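PDB 6G5O: cytochrome P450 from Zobellia galactanivorans, which belongs to the cytochrome P450 family of haem proteins and holds protoporphyrin IX containing iron within a largely helical fold. Local coordinates for residues 117-122 against 377-382; 228-233 against 373-378; 235-240 against 352-357. One frame throughout, in Å; residues are numbered along the deposited sequence.

In the fold
The three contacts illustrate how a small antiparallel sheet meets one helix at several points. Contact 1 joins edge strand 119-121 to the central strand 369-384, contact 2 lays an earlier part of that strand on helix 223-238, and contact 3 sets the end of the same helix against the other edge strand, 351-366. The centre of contact 1 lies about 11 Å from those of contacts 2 and 3. V122 CG1 meets T230 OG1 at 3.8 Å between contacts 1 and 2, and I378 CD1 meets I356 CG2 at 3.6 Å, tying contact 3 to both others. Contact 2 comes near the haem: the V373 side chain is about 9 Å from it.

Contact 1. Residues 117-122 against 377-382; sequences KGSVEV and NIQIKF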
ATOM      1  N   LYS A 117       1.777 -26.288 -10.917  1.00 64.85           N
ATOM      2  CA  LYS A 117       3.184 -26.314 -10.451  1.00 68.73           C
ATOM      3  C   LYS A 117       3.266 -27.034  -9.111  1.00 71.06           C
ATOM      4  O   LYS A 117       4.267 -27.692  -8.827  1.00 67.74           O
ATOM      5  CB  LYS A 117       3.835 -24.913 -10.360  1.00 63.10           C
ATOM      6  N   GLY A 118       2.199 -26.932  -8.314  1.00 77.87           N
ATOM      7  CA  GLY A 118       2.147 -27.561  -6.993  1.00 77.92           C
ATOM      8  C   GLY A 118       2.772 -26.708  -5.896  1.00 77.17           C
ATOM      9  O   GLY A 118       2.131 -26.452  -4.888  1.00 88.96           O
ATOM     10  N   SER A 119       4.026 -26.290  -6.095  1.00 67.15           N
ATOM     11  CA  SER A 119       4.746 -25.451  -5.151  1.00 58.82           C
ATOM     12  C   SER A 119       5.445 -24.272  -5.864  1.00 57.49           C
ATOM     13  O   SER A 119       6.061 -24.469  -6.904  1.00 53.50           O
ATOM     14  CB  SER A 119       5.776 -26.293  -4.438  1.00 57.89           C
ATOM     15  OG  SER A 119       6.714 -25.476  -3.749  1.00 63.51           O
ATOM     16  N   VAL A 120       5.342 -23.065  -5.292  1.00 51.02           N
ATOM     17  CA  VAL A 120       5.907 -21.850  -5.892  1.00 47.07           C
ATOM     18  C   VAL A 120       6.498 -20.921  -4.869  1.00 42.58           C
ATOM     19  O   VAL A 120       6.185 -20.995  -3.690  1.00 46.67           O
ATOM     20  CB  VAL A 120       4.861 -21.045  -6.701  1.00 50.41           C
ATOM     21  CG1 VAL A 120       4.476 -21.778  -7.979  1.00 49.82           C
ATOM     22  CG2 VAL A 120       3.602 -20.767  -5.890  1.00 51.73           C
ATOM     23  N   GLU A 121       7.384 -20.058  -5.321  1.00 43.82           N
ATOM     24  CA  GLU A 121       7.880 -19.019  -4.465  1.00 47.10           C
ATOM     25  C   GLU A 121       6.870 -17.863  -4.600  1.00 48.11           C
ATOM     26  O   GLU A 121       6.830 -17.192  -5.622  1.00 49.51           O
ATOM     27  CB  GLU A 121       9.314 -18.600  -4.831  1.00 46.58           C
ATOM     28  CG  GLU A 121      10.010 -17.823  -3.709  1.00 48.29           C
ATOM     29  CD  GLU A 121       9.501 -16.386  -3.609  1.00 51.59           C
ATOM     30  OE1 GLU A 121       9.658 -15.626  -4.591  1.00 52.42           O
ATOM     31  OE2 GLU A 121       8.932 -16.012  -2.559  1.00 56.13           O
ATOM     32  N   VAL A 122       6.077 -17.633  -3.553  1.00 47.05           N
ATOM     33  CA  VAL A 122       4.934 -16.704  -3.620  1.00 46.06           C
ATOM     34  C   VAL A 122       5.304 -15.249  -3.942  1.00 42.67           C
ATOM     35  O   VAL A 122       4.650 -14.620  -4.758  1.00 45.22           O
ATOM     36  CB  VAL A 122       4.099 -16.758  -2.332  1.00 47.24           C
ATOM     37  CG1 VAL A 122       3.016 -15.679  -2.315  1.00 48.54           C
ATOM     38  CG2 VAL A 122       3.450 -18.129  -2.205  1.00 48.09           C
ATOM     39  N   ASN A 377      11.014 -14.049   0.737  1.00 32.91           N
ATOM     40  CA  ASN A 377      10.589 -15.197  -0.047  1.00 37.46           C
ATOM     41  C   ASN A 377       9.826 -16.168   0.838  1.00 32.00           C
ATOM     42  O   ASN A 377       9.991 -16.158   2.036  1.00 35.28           O
ATOM     43  CB  ASN A 377      11.807 -15.887  -0.734  1.00 40.99           C
ATOM     44  CG  ASN A 377      12.906 -16.259   0.255  1.00 43.59           C
ATOM     45  OD1 ASN A 377      13.761 -15.421   0.636  1.00 45.91           O
ATOM     46  ND2 ASN A 377      12.859 -17.520   0.712  1.00 39.67           N
ATOM     47  N   ILE A 378       8.955 -16.980   0.251  1.00 36.87           N
ATOM     48  CA  ILE A 378       8.222 -17.975   1.012  1.00 39.88           C
ATOM     49  C   ILE A 378       7.714 -18.954   0.016  1.00 41.46           C
ATOM     50  O   ILE A 378       7.026 -18.562  -0.925  1.00 45.75           O
ATOM     51  CB  ILE A 378       7.053 -17.390   1.874  1.00 45.10           C
ATOM     52  CG1 ILE A 378       6.213 -18.512   2.513  1.00 45.73           C
ATOM     53  CG2 ILE A 378       6.136 -16.460   1.085  1.00 45.69           C
ATOM     54  CD1 ILE A 378       5.583 -18.142   3.843  1.00 48.15           C
ATOM     55  N   GLN A 379       8.057 -20.233   0.224  1.00 43.74           N
ATOM     56  CA  GLN A 379       7.682 -21.296  -0.707  1.00 47.13           C
ATOM     57  C   GLN A 379       6.429 -21.902  -0.174  1.00 45.71           C
ATOM     58  O   GLN A 379       6.393 -22.284   0.987  1.00 42.38           O
ATOM     59  CB  GLN A 379       8.761 -22.404  -0.783  1.00 53.44           C
ATOM     60  CG  GLN A 379       9.912 -22.133  -1.750  1.00 55.94           C
ATOM     61  CD  GLN A 379       9.552 -22.367  -3.208  1.00 53.78           C
ATOM     62  OE1 GLN A 379       8.640 -23.145  -3.540  1.00 51.49           O
ATOM     63  NE2 GLN A 379      10.291 -21.712  -4.086  1.00 53.04           N
ATOM     64  N   ILE A 380       5.411 -22.039  -1.016  1.00 46.05           N
ATOM     65  CA  ILE A 380       4.155 -22.572  -0.549  1.00 49.18           C
ATOM     66  C   ILE A 380       3.600 -23.538  -1.557  1.00 50.70           C
ATOM     67  O   ILE A 380       3.642 -23.286  -2.760  1.00 55.31           O
ATOM     68  CB  ILE A 380       3.111 -21.450  -0.239  1.00 47.94           C
ATOM     69  CG1 ILE A 380       3.707 -20.428   0.741  1.00 46.73           C
ATOM     70  CG2 ILE A 380       1.849 -22.042   0.367  1.00 45.83           C
ATOM     71  CD1 ILE A 380       2.731 -19.413   1.292  1.00 47.84           C
ATOM     72  N   LYS A 381       3.043 -24.623  -1.033  1.00 46.36           N
ATOM     73  CA  LYS A 381       2.445 -25.668  -1.824  1.00 46.66           C
ATOM     74  C   LYS A 381       0.950 -25.407  -1.833  1.00 46.97           C
ATOM     75  O   LYS A 381       0.374 -25.188  -0.784  1.00 49.73           O
ATOM     76  CB  LYS A 381       2.718 -27.014  -1.139  1.00 53.75           C
ATOM     77  CG  LYS A 381       2.080 -28.214  -1.820  1.00 55.63           C
ATOM     78  CD  LYS A 381       3.084 -29.052  -2.587  1.00 61.78           C
ATOM     79  CE  LYS A 381       2.727 -30.548  -2.567  1.00 60.32           C
ATOM     80  NZ  LYS A 381       1.552 -30.895  -3.419  1.00 57.56           N
ATOM     81  N   PHE A 382       0.310 -25.464  -3.000  1.00 46.37           N
ATOM     82  CA  PHE A 382      -1.120 -25.267  -3.109  1.00 44.57           C
ATOM     83  C   PHE A 382      -1.704 -26.622  -3.459  1.00 51.02           C
ATOM     84  O   PHE A 382      -1.360 -27.140  -4.518  1.00 61.34           O
ATOM     85  CB  PHE A 382      -1.450 -24.309  -4.263  1.00 41.49           C
ATOM     86  CG  PHE A 382      -1.126 -22.850  -4.005  1.00 39.83           C
ATOM     87  CD1 PHE A 382       0.064 -22.453  -3.429  1.00 37.67           C
ATOM     88  CD2 PHE A 382      -2.025 -21.864  -4.391  1.00 40.18           C
ATOM     89  CE1 PHE A 382       0.341 -21.108  -3.219  1.00 38.32           C
ATOM     90  CE2 PHE A 382      -1.739 -20.508  -4.206  1.00 39.41           C
ATOM     91  CZ  PHE A 382      -0.556 -20.137  -3.609  1.00 38.93           C
TER
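E121 OE2 is gripped by two backbone N-H groups: that of I378, 3.0 Å from OE2 (N to OE2) and met on the anti side of the carboxylate 15° out of its plane, and that of V123. OE1 takes the N-H of T124, so one carboxylate both ties down the sheet and N-caps helix 122-139, where the helix start would probably stabilise its negative charge. The sheet is the three-stranded antiparallel one built with the C-terminal hairpin of the P450 fold, and 119-121 is an edge strand beside the central strand 369-384. V120 and I380 make a hydrogen-bonded pair, V120 N reaching I380 O at 3.1 Å and I380 N returning to V120 O at 3.0 Å. S119 with K381 and E121 with Q379 are the non-hydrogen-bonded pairs flanking it. The pairing runs on past the strand at both ends: V122 N donates to I378 O at 2.9 Å, and F382 N to G118 O at 2.8 Å. G118 leaves helix 97-117 with a positive phi of 85°. With CG opposite its backbone N (chi1 -163°) and a bend at chi2, E121 crosses N377 at about a right angle, OE2 coming 3.4 Å from N377 CB. On the face that carries V120 and I380, V122, just past the strand, lies between the sheet and helix 223-238, where it meets T230 and I233. Its CG2 lies 3.7 Å from I380 CG1 and, near the ring plane, 4.4 Å from CE1 at the edge of F382.

Contact 2. Residues 228-233 against 373-378; sequences AVTNSI and VGFHNI
N231 ND2 donates to V373 O at 3.0 Å, the N-H pointing well at the oxygen (160°) and that oxygen lying in the plane of the N231 amide. Seen from the acceptor the bond is less regular, since the donor stands 35° above the carbonyl plane. The other branch of the amide, OD1, packs 3.4 Å from G374 CA. OD1 also approaches F375 CD2 at 3.7 Å, with the amide and ring planes steeply inclined. One residue earlier, T230 sends its methyl CG2 to within 4.1 Å of F375 CD2, and 3.7 Å from I378 CG2, the T230 and I378 side chains running antiparallel alongside each other. Here the long central helix of the P450 fold, in its C-terminal half 223-238, packs on the long hairpin strand 369-384. A chi1 of -60° turns T230 OG1 back to I226 O within the helix and leaves CG2 for the strand. Behind the ring of F375, I378 CD1 rests 3.9 Å above one face, toward the rim. Between F375 and I378 the chain turns a corner at H376, and H376 and N377 lie opposite K360 in a classic beta bulge. Further out, F264 of helix 253-264 touches N231, while V122, V123 and A127 of helix 122-139 pack on T230.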
ATOM      1  N   ALA A 228       0.598  -7.440   0.903  1.00 28.62           N
ATOM      2  CA  ALA A 228      -0.776  -7.839   1.229  1.00 27.37           C
ATOM      3  C   ALA A 228      -1.126  -9.195   0.637  1.00 27.41           C
ATOM      4  O   ALA A 228      -1.773 -10.026   1.278  1.00 25.62           O
ATOM      5  CB  ALA A 228      -1.781  -6.787   0.740  1.00 26.63           C
ATOM      6  N   VAL A 229      -0.769  -9.398  -0.625  1.00 29.07           N
ATOM      7  CA  VAL A 229      -1.120 -10.647  -1.304  1.00 30.59           C
ATOM      8  C   VAL A 229      -0.395 -11.828  -0.650  1.00 31.16           C
ATOM      9  O   VAL A 229      -0.995 -12.871  -0.369  1.00 30.66           O
ATOM     10  CB  VAL A 229      -0.820 -10.566  -2.816  1.00 30.46           C
ATOM     11  CG1 VAL A 229      -0.851 -11.927  -3.485  1.00 29.83           C
ATOM     12  CG2 VAL A 229      -1.832  -9.660  -3.488  1.00 31.20           C
ATOM     13  N   THR A 230       0.890 -11.626  -0.391  1.00 31.57           N
ATOM     14  CA  THR A 230       1.757 -12.675   0.140  1.00 34.43           C
ATOM     15  C   THR A 230       1.349 -13.009   1.588  1.00 34.10           C
ATOM     16  O   THR A 230       1.167 -14.189   1.922  1.00 29.96           O
ATOM     17  CB  THR A 230       3.222 -12.263   0.066  1.00 37.26           C
ATOM     18  OG1 THR A 230       3.566 -12.026  -1.305  1.00 40.92           O
ATOM     19  CG2 THR A 230       4.133 -13.371   0.613  1.00 37.01           C
ATOM     20  N   ASN A 231       1.144 -11.968   2.410  1.00 32.52           N
ATOM     21  CA  ASN A 231       0.722 -12.146   3.789  1.00 32.74           C
ATOM     22  C   ASN A 231      -0.638 -12.843   3.916  1.00 34.61           C
ATOM     23  O   ASN A 231      -0.841 -13.635   4.860  1.00 41.44           O
ATOM     24  CB  ASN A 231       0.759 -10.831   4.553  1.00 33.66           C
ATOM     25  CG  ASN A 231       2.187 -10.317   4.779  1.00 39.40           C
ATOM     26  OD1 ASN A 231       3.139 -11.050   4.560  1.00 41.86           O
ATOM     27  ND2 ASN A 231       2.342  -9.044   5.187  1.00 39.03           N
ATOM     28  N   SER A 232      -1.540 -12.587   2.969  1.00 30.52           N
ATOM     29  CA  SER A 232      -2.845 -13.212   2.977  1.00 31.95           C
ATOM     30  C   SER A 232      -2.777 -14.721   2.742  1.00 35.61           C
ATOM     31  O   SER A 232      -3.546 -15.498   3.328  1.00 32.09           O
ATOM     32  CB  SER A 232      -3.745 -12.572   1.935  1.00 30.85           C
ATOM     33  OG  SER A 232      -3.912 -11.196   2.262  1.00 33.88           O
ATOM     34  N   ILE A 233      -1.900 -15.132   1.842  1.00 38.28           N
ATOM     35  CA  ILE A 233      -1.797 -16.542   1.501  1.00 37.54           C
ATOM     36  C   ILE A 233      -1.135 -17.286   2.669  1.00 37.28           C
ATOM     37  O   ILE A 233      -1.614 -18.353   3.096  1.00 40.09           O
ATOM     38  CB  ILE A 233      -1.017 -16.729   0.189  1.00 36.50           C
ATOM     39  CG1 ILE A 233      -1.845 -16.178  -0.981  1.00 35.36           C
ATOM     40  CG2 ILE A 233      -0.710 -18.197  -0.054  1.00 35.43           C
ATOM     41  CD1 ILE A 233      -0.966 -15.815  -2.168  1.00 34.94           C
ATOM     42  N   VAL A 373       7.205  -6.967   8.139  1.00 41.72           N
ATOM     43  CA  VAL A 373       6.228  -6.452   7.172  1.00 37.61           C
ATOM     44  C   VAL A 373       5.756  -7.523   6.222  1.00 37.02           C
ATOM     45  O   VAL A 373       4.731  -7.350   5.574  1.00 34.24           O
ATOM     46  CB  VAL A 373       6.760  -5.230   6.365  1.00 46.00           C
ATOM     47  CG1 VAL A 373       7.836  -5.647   5.356  1.00 44.04           C
ATOM     48  CG2 VAL A 373       5.604  -4.487   5.647  1.00 43.38           C
ATOM     49  N   GLY A 374       6.461  -8.655   6.181  1.00 40.00           N
ATOM     50  CA  GLY A 374       6.164  -9.744   5.270  1.00 40.84           C
ATOM     51  C   GLY A 374       7.356 -10.680   5.085  1.00 43.32           C
ATOM     52  O   GLY A 374       8.092 -10.965   6.035  1.00 46.74           O
ATOM     53  N   PHE A 375       7.548 -11.141   3.850  1.00 42.10           N
ATOM     54  CA  PHE A 375       8.584 -12.110   3.490  1.00 43.89           C
ATOM     55  C   PHE A 375       9.396 -11.660   2.273  1.00 44.68           C
ATOM     56  O   PHE A 375       8.840 -11.104   1.326  1.00 44.91           O
ATOM     57  CB  PHE A 375       7.930 -13.421   3.148  1.00 41.75           C
ATOM     58  CG  PHE A 375       7.095 -13.967   4.252  1.00 50.66           C
ATOM     59  CD1 PHE A 375       7.650 -14.799   5.212  1.00 53.18           C
ATOM     60  CD2 PHE A 375       5.760 -13.629   4.352  1.00 49.42           C
ATOM     61  CE1 PHE A 375       6.870 -15.314   6.234  1.00 55.31           C
ATOM     62  CE2 PHE A 375       4.964 -14.164   5.348  1.00 51.60           C
ATOM     63  CZ  PHE A 375       5.519 -14.996   6.306  1.00 55.81           C
ATOM     64  N   HIS A 376      10.714 -11.907   2.306  1.00 42.87           N
ATOM     65  CA  HIS A 376      11.569 -11.734   1.129  1.00 38.48           C
ATOM     66  C   HIS A 376      11.272 -12.880   0.180  1.00 36.02           C
ATOM     67  O   HIS A 376      11.262 -12.712  -1.038  1.00 42.30           O
ATOM     68  CB  HIS A 376      13.039 -11.683   1.529  1.00 39.37           C
ATOM     69  CG  HIS A 376      13.469 -10.366   2.115  1.00 43.65           C
ATOM     70  ND1 HIS A 376      13.254  -9.158   1.485  1.00 48.82           N
ATOM     71  CD2 HIS A 376      14.124 -10.071   3.265  1.00 45.23           C
ATOM     72  CE1 HIS A 376      13.739  -8.172   2.225  1.00 47.88           C
ATOM     73  NE2 HIS A 376      14.269  -8.699   3.313  1.00 47.58           N
ATOM     74  N   ASN A 377      11.014 -14.049   0.737  1.00 32.91           N
ATOM     75  CA  ASN A 377      10.589 -15.197  -0.047  1.00 37.46           C
ATOM     76  C   ASN A 377       9.826 -16.168   0.838  1.00 32.00           C
ATOM     77  O   ASN A 377       9.991 -16.158   2.036  1.00 35.28           O
ATOM     78  CB  ASN A 377      11.807 -15.887  -0.734  1.00 40.99           C
ATOM     79  CG  ASN A 377      12.906 -16.259   0.255  1.00 43.59           C
ATOM     80  OD1 ASN A 377      13.761 -15.421   0.636  1.00 45.91           O
ATOM     81  ND2 ASN A 377      12.859 -17.520   0.712  1.00 39.67           N
ATOM     82  N   ILE A 378       8.955 -16.980   0.251  1.00 36.87           N
ATOM     83  CA  ILE A 378       8.222 -17.975   1.012  1.00 39.88           C
ATOM     84  C   ILE A 378       7.714 -18.954   0.016  1.00 41.46           C
ATOM     85  O   ILE A 378       7.026 -18.562  -0.925  1.00 45.75           O
ATOM     86  CB  ILE A 378       7.053 -17.390   1.874  1.00 45.10           C
ATOM     87  CG1 ILE A 378       6.213 -18.512   2.513  1.00 45.73           C
ATOM     88  CG2 ILE A 378       6.136 -16.460   1.085  1.00 45.69           C
ATOM     89  CD1 ILE A 378       5.583 -18.142   3.843  1.00 48.15           C
TER

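Contact 3. Residues 235-240 against 352-357; sequences YLAEHP and ASFEIL
A chi1 of -48° swings the F354 ring to the side of its own backbone N, and with chi2 at 71° its CD1 comes 3.7 Å from A237 CA. F354 points toward the helix from the strand, which sets its CB 3.5 Å from A237 CB. I356, with chi1 -62°, likewise carries CG1 beside its backbone N and brings it 4.0 Å from the same A237 CB. The small methyl of A237 thus fits between two larger side chains that the strand presents on one face, two residues apart. Along the same CD1-CE1 side of the F354 ring, CE1 reaches L236 CB at 4.1 Å and CD1 lies 3.9 Å from L236 O, obliquely. E238 crosses I356 at about a right angle, its CG 4.1 Å from I356 CD1. Its carboxylate is engaged elsewhere, OE1 with S4 OG and OE2 weakly with K3 N; K3 also touches I356. No hydrogen bond joins the two segments, so the helix is held to strand 351-366 by apolar packing. Within 235-240, H239 ND1 donates to Y235 O at 2.9 Å, in the carbonyl plane and on a lone pair, and Y235 CE1 stands 3.4 Å above the centre of the H239 imidazole. H239 is also the N-cap of helix 240-248. Around this junction of the P450 fold, L236 packs on L344 and L347 of helix 333-350, F354 touches L243 of helix 240-248, and the F354 ring meets F382 of strand 369-384 edge-to-face.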
ATOM      1  N   TYR A 235      -1.295 -16.441   5.820  1.00 36.50           N
ATOM      2  CA  TYR A 235      -2.325 -16.559   6.846  1.00 38.73           C
ATOM      3  C   TYR A 235      -3.317 -17.689   6.572  1.00 39.67           C
ATOM      4  O   TYR A 235      -3.698 -18.405   7.491  1.00 43.05           O
ATOM      5  CB  TYR A 235      -3.098 -15.248   7.010  1.00 37.73           C
ATOM      6  CG  TYR A 235      -4.384 -15.402   7.783  1.00 32.39           C
ATOM      7  CD1 TYR A 235      -4.392 -15.405   9.182  1.00 33.96           C
ATOM      8  CD2 TYR A 235      -5.574 -15.545   7.126  1.00 31.21           C
ATOM      9  CE1 TYR A 235      -5.570 -15.538   9.886  1.00 31.96           C
ATOM     10  CE2 TYR A 235      -6.754 -15.679   7.815  1.00 32.57           C
ATOM     11  CZ  TYR A 235      -6.736 -15.689   9.191  1.00 31.98           C
ATOM     12  OH  TYR A 235      -7.925 -15.823   9.826  1.00 34.57           O
ATOM     13  N   LEU A 236      -3.775 -17.805   5.335  1.00 39.69           N
ATOM     14  CA  LEU A 236      -4.764 -18.808   4.996  1.00 43.66           C
ATOM     15  C   LEU A 236      -4.147 -20.202   5.066  1.00 48.87           C
ATOM     16  O   LEU A 236      -4.864 -21.180   5.249  1.00 45.85           O
ATOM     17  CB  LEU A 236      -5.353 -18.561   3.605  1.00 41.79           C
ATOM     18  CG  LEU A 236      -6.363 -17.421   3.486  1.00 43.84           C
ATOM     19  CD1 LEU A 236      -6.705 -17.172   2.032  1.00 42.77           C
ATOM     20  CD2 LEU A 236      -7.636 -17.686   4.276  1.00 46.83           C
ATOM     21  N   ALA A 237      -2.830 -20.281   4.898  1.00 50.31           N
ATOM     22  CA  ALA A 237      -2.118 -21.545   4.938  1.00 53.25           C
ATOM     23  C   ALA A 237      -2.109 -22.160   6.331  1.00 52.82           C
ATOM     24  O   ALA A 237      -2.126 -23.384   6.461  1.00 47.14           O
ATOM     25  CB  ALA A 237      -0.689 -21.354   4.461  1.00 53.42           C
ATOM     26  N   GLU A 238      -2.057 -21.305   7.352  1.00 52.29           N
ATOM     27  CA  GLU A 238      -2.045 -21.728   8.738  1.00 51.38           C
ATOM     28  C   GLU A 238      -3.414 -21.643   9.424  1.00 47.75           C
ATOM     29  O   GLU A 238      -3.507 -21.957  10.605  1.00 47.76           O
ATOM     30  CB  GLU A 238      -1.054 -20.879   9.508  1.00 50.77           C
ATOM     31  CG  GLU A 238       0.372 -21.195   9.126  1.00 57.47           C
ATOM     32  CD  GLU A 238       1.409 -20.388   9.912  1.00 61.04           C
ATOM     33  OE1 GLU A 238       1.187 -19.176  10.131  1.00 64.34           O
ATOM     34  OE2 GLU A 238       2.466 -20.944  10.283  1.00 62.56           O
ATOM     35  N   HIS A 239      -4.447 -21.209   8.702  1.00 41.46           N
ATOM     36  CA  HIS A 239      -5.809 -21.097   9.238  1.00 39.41           C
ATOM     37  C   HIS A 239      -6.838 -21.709   8.299  1.00 43.06           C
ATOM     38  O   HIS A 239      -7.627 -20.971   7.667  1.00 39.20           O
ATOM     39  CB  HIS A 239      -6.180 -19.647   9.505  1.00 38.68           C
ATOM     40  CG  HIS A 239      -5.353 -19.000  10.568  1.00 37.08           C
ATOM     41  ND1 HIS A 239      -4.068 -18.550  10.350  1.00 38.53           N
ATOM     42  CD2 HIS A 239      -5.629 -18.731  11.859  1.00 37.42           C
ATOM     43  CE1 HIS A 239      -3.584 -18.043  11.470  1.00 37.73           C
ATOM     44  NE2 HIS A 239      -4.508 -18.153  12.402  1.00 39.24           N
ATOM     45  N   PRO A 240      -6.862 -23.064   8.205  1.00 42.99           N
ATOM     46  CA  PRO A 240      -7.867 -23.787   7.399  1.00 46.04           C
ATOM     47  C   PRO A 240      -9.318 -23.396   7.714  1.00 44.10           C
ATOM     48  O   PRO A 240     -10.160 -23.363   6.806  1.00 47.49           O
ATOM     49  CB  PRO A 240      -7.646 -25.275   7.768  1.00 46.99           C
ATOM     50  CG  PRO A 240      -6.317 -25.341   8.411  1.00 42.67           C
ATOM     51  CD  PRO A 240      -5.934 -23.972   8.897  1.00 44.95           C
ATOM     52  N   ALA A 352      -7.741 -26.388  -1.467  1.00 53.10           N
ATOM     53  CA  ALA A 352      -8.206 -27.114  -0.285  1.00 52.68           C
ATOM     54  C   ALA A 352      -7.327 -26.810   0.926  1.00 49.78           C
ATOM     55  O   ALA A 352      -7.837 -26.674   2.042  1.00 59.52           O
ATOM     56  CB  ALA A 352      -8.261 -28.619  -0.572  1.00 54.12           C
ATOM     57  N   SER A 353      -6.021 -26.667   0.718  1.00 44.04           N
ATOM     58  CA  SER A 353      -5.100 -26.389   1.824  1.00 43.39           C
ATOM     59  C   SER A 353      -3.775 -25.942   1.274  1.00 38.57           C
ATOM     60  O   SER A 353      -3.557 -26.038   0.086  1.00 39.01           O
ATOM     61  CB  SER A 353      -4.874 -27.663   2.673  1.00 42.68           C
ATOM     62  OG  SER A 353      -4.181 -28.635   1.909  1.00 39.81           O
ATOM     63  N   PHE A 354      -2.894 -25.480   2.150  1.00 41.10           N
ATOM     64  CA  PHE A 354      -1.544 -25.064   1.771  1.00 44.74           C
ATOM     65  C   PHE A 354      -0.525 -25.646   2.758  1.00 47.98           C
ATOM     66  O   PHE A 354      -0.892 -26.083   3.851  1.00 49.99           O
ATOM     67  CB  PHE A 354      -1.382 -23.536   1.873  1.00 47.85           C
ATOM     68  CG  PHE A 354      -2.475 -22.725   1.226  1.00 44.63           C
ATOM     69  CD1 PHE A 354      -3.735 -22.663   1.775  1.00 43.13           C
ATOM     70  CD2 PHE A 354      -2.200 -21.954   0.101  1.00 44.02           C
ATOM     71  CE1 PHE A 354      -4.721 -21.863   1.206  1.00 46.82           C
ATOM     72  CE2 PHE A 354      -3.179 -21.161  -0.481  1.00 45.89           C
ATOM     73  CZ  PHE A 354      -4.445 -21.111   0.070  1.00 44.66           C
ATOM     74  N   GLU A 355       0.755 -25.614   2.399  1.00 51.48           N
ATOM     75  CA  GLU A 355       1.826 -25.865   3.351  1.00 52.07           C
ATOM     76  C   GLU A 355       2.952 -24.916   3.046  1.00 48.77           C
ATOM     77  O   GLU A 355       3.407 -24.834   1.916  1.00 56.40           O
ATOM     78  CB  GLU A 355       2.390 -27.293   3.235  1.00 57.41           C
ATOM     79  CG  GLU A 355       1.364 -28.409   3.068  1.00 63.39           C
ATOM     80  CD  GLU A 355       2.023 -29.762   2.813  1.00 70.79           C
ATOM     81  OE1 GLU A 355       3.131 -30.008   3.370  1.00 65.67           O
ATOM     82  OE2 GLU A 355       1.446 -30.562   2.034  1.00 73.61           O
ATOM     83  N   ILE A 356       3.446 -24.252   4.072  1.00 47.70           N
ATOM     84  CA  ILE A 356       4.603 -23.402   3.960  1.00 47.55           C
ATOM     85  C   ILE A 356       5.861 -24.234   4.104  1.00 53.33           C
ATOM     86  O   ILE A 356       6.067 -24.853   5.139  1.00 55.89           O
ATOM     87  CB  ILE A 356       4.573 -22.313   5.042  1.00 43.97           C
ATOM     88  CG1 ILE A 356       3.334 -21.420   4.835  1.00 47.77           C
ATOM     89  CG2 ILE A 356       5.832 -21.489   5.003  1.00 41.76           C
ATOM     90  CD1 ILE A 356       2.990 -20.537   6.030  1.00 49.12           C
ATOM     91  N   LEU A 357       6.723 -24.203   3.085  1.00 58.48           N
ATOM     92  CA  LEU A 357       7.891 -25.081   2.997  1.00 56.97           C
ATOM     93  C   LEU A 357       9.216 -24.449   3.430  1.00 57.94           C
ATOM     94  O   LEU A 357      10.081 -25.175   3.907  1.00 73.28           O
ATOM     95  CB  LEU A 357       8.032 -25.647   1.582  1.00 58.48           C
ATOM     96  CG  LEU A 357       6.897 -26.521   1.015  1.00 64.14           C
ATOM     97  CD1 LEU A 357       7.314 -27.173  -0.304  1.00 65.53           C
ATOM     98  CD2 LEU A 357       6.448 -27.609   1.985  1.00 65.85           C
TER